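Local coordinates for protein COMPASS component SPP1 (Saccharomyces cerevisiae S288c, PDB 6J2P) that recognises the H3K4me3 histone mark through its PHD finger, as a component of the Set1C/COMPASS histone methyltransferase complex, at residues A[71-75]-A[87-91]. Sequence-based numbering, arbitrary orientation.
Sequences YCQAG and LPKTL. With ZN (zinc ion), chain I.
Gln-73 lays its side chain against the carbonyl of Pro-88 and crosses the side chain of Thr-90 at a slant, where the closing helical turn of the PHD finger meets the early part of the unconventional C3H-type zinc-finger region; the CA atoms of Gln-73 and Pro-88 lie 5.3 Å apart. This is a surface contact, carried by side chains laid on backbone. That helix ends in a Schellman motif, in which Gly-75, with its positive phi, returns its N to the O of Cys-72.

Among the van der Waals contacts, Leu-87 sets both methyls against the helix end: CD1 meets the carbonyl O of Gln-73, while CD2 rests 3.7 Å from CA of Gly-75. The ring of Pro-88 lies against the carbonyl of Cys-72, with CG 3.7 Å from its O, and also touches Tyr-68.

The polar groups meet without a conventional hydrogen bond between the two segments. The CA of Gln-73 offers a C-H to the O of Pro-88 at 3.5 Å, with 136° at the hydrogen, and CG of Gln-73 packs on the same O. With CG beside its own backbone N (chi1 -55°) and the chain extended beyond (chi2 -176°), Gln-73 runs its amide past that carbonyl to Thr-90. There NE2 stands 2.9 Å from OG1 at an angle poor for a hydrogen bond; OG1 accepts one from the N of Tyr-68 instead. With an alanine here, the carbonyl of Pro-88 would probably be less covered and a gap left beside Thr-90.

One residue earlier, Cys-72 holds the zinc ion through SG at 2.4 Å, completing a site shared with Cys-42, Cys-45 and Cys-69.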
loop_
_atom_site.group_PDB
_atom_site.type_symbol
_atom_site.label_atom_id
_atom_site.label_comp_id
_atom_site.label_asym_id
_atom_site.label_seq_id
_atom_site.Cartn_x
_atom_site.Cartn_y
_atom_site.Cartn_z
ATOM N N TYR A 71 2.736 11.768 7.676
ATOM C CA TYR A 71 2.701 13.224 7.695
ATOM C C TYR A 71 1.476 13.792 6.988
ATOM O O TYR A 71 1.079 14.925 7.281
ATOM C CB TYR A 71 3.979 13.784 7.070
ATOM C CG TYR A 71 5.218 13.541 7.901
ATOM C CD1 TYR A 71 5.209 13.754 9.274
ATOM C CD2 TYR A 71 6.396 13.092 7.313
ATOM C CE1 TYR A 71 6.337 13.530 10.040
ATOM C CE2 TYR A 71 7.530 12.864 8.071
ATOM C CZ TYR A 71 7.494 13.084 9.433
ATOM O OH TYR A 71 8.619 12.861 10.195
ATOM N N CYS A 72 0.869 13.036 6.071
ATOM C CA CYS A 72 -0.366 13.485 5.440
ATOM C C CYS A 72 -1.584 13.176 6.299
ATOM O O CYS A 72 -2.548 13.950 6.302
ATOM C CB CYS A 72 -0.515 12.844 4.059
ATOM S SG CYS A 72 0.490 13.634 2.774
ATOM N N GLN A 73 -1.560 12.059 7.029
ATOM C CA GLN A 73 -2.643 11.749 7.954
ATOM C C GLN A 73 -2.662 12.693 9.148
ATOM O O GLN A 73 -3.695 12.808 9.816
ATOM C CB GLN A 73 -2.529 10.301 8.433
ATOM C CG GLN A 73 -2.473 9.284 7.306
ATOM C CD GLN A 73 -2.469 7.855 7.810
ATOM O OE1 GLN A 73 -2.296 7.608 9.004
ATOM N NE2 GLN A 73 -2.664 6.902 6.902
ATOM N N ALA A 74 -1.548 13.364 9.430
ATOM C CA ALA A 74 -1.480 14.361 10.489
ATOM C C ALA A 74 -1.797 15.766 9.995
ATOM O O ALA A 74 -1.725 16.716 10.783
ATOM C CB ALA A 74 -0.095 14.343 11.143
ATOM N N GLY A 75 -2.145 15.920 8.720
ATOM C CA GLY A 75 -2.461 17.226 8.175
ATOM C C GLY A 75 -1.279 18.158 8.053
ATOM O O GLY A 75 -1.453 19.377 8.118
ATOM N N LEU A 87 -9.158 14.416 7.754
ATOM C CA LEU A 87 -7.807 13.975 7.442
ATOM C C LEU A 87 -7.826 12.634 6.721
ATOM O O LEU A 87 -8.574 11.729 7.110
ATOM C CB LEU A 87 -6.975 13.848 8.718
ATOM C CG LEU A 87 -6.763 15.159 9.470
ATOM C CD1 LEU A 87 -6.020 14.916 10.773
ATOM C CD2 LEU A 87 -6.021 16.153 8.588
ATOM N N PRO A 88 -7.010 12.477 5.683
ATOM C CA PRO A 88 -7.021 11.223 4.926
ATOM C C PRO A 88 -6.428 10.083 5.734
ATOM O O PRO A 88 -5.532 10.273 6.560
ATOM C CB PRO A 88 -6.159 11.543 3.701
ATOM C CG PRO A 88 -5.218 12.599 4.187
ATOM C CD PRO A 88 -6.002 13.425 5.176
ATOM N N LYS A 89 -6.945 8.882 5.485
ATOM C CA LYS A 89 -6.510 7.678 6.174
ATOM C C LYS A 89 -6.241 6.584 5.152
ATOM O O LYS A 89 -6.927 6.498 4.129
ATOM C CB LYS A 89 -7.564 7.208 7.186
ATOM C CG LYS A 89 -7.060 6.182 8.184
ATOM C CD LYS A 89 -8.067 5.969 9.305
ATOM C CE LYS A 89 -9.432 5.574 8.760
ATOM N NZ LYS A 89 -10.418 5.328 9.847
ATOM N N THR A 90 -5.238 5.754 5.430
ATOM C CA THR A 90 -4.902 4.663 4.525
ATOM C C THR A 90 -6.021 3.629 4.506
ATOM O O THR A 90 -6.454 3.145 5.556
ATOM C CB THR A 90 -3.586 4.009 4.940
ATOM O OG1 THR A 90 -2.506 4.925 4.726
ATOM C CG2 THR A 90 -3.343 2.749 4.125
ATOM N N LEU A 91 -6.493 3.298 3.308
ATOM C CA LEU A 91 -7.531 2.296 3.123
ATOM C C LEU A 91 -6.913 0.994 2.629
ATOM O O LEU A 91 -6.056 0.997 1.740
ATOM C CB LEU A 91 -8.589 2.783 2.130
ATOM C CG LEU A 91 -9.381 4.026 2.538
ATOM C CD1 LEU A 91 -10.176 4.566 1.359
ATOM C CD2 LEU A 91 -10.296 3.713 3.710
HETATM ZN ZN ZN I . 2.110 12.167 1.888
#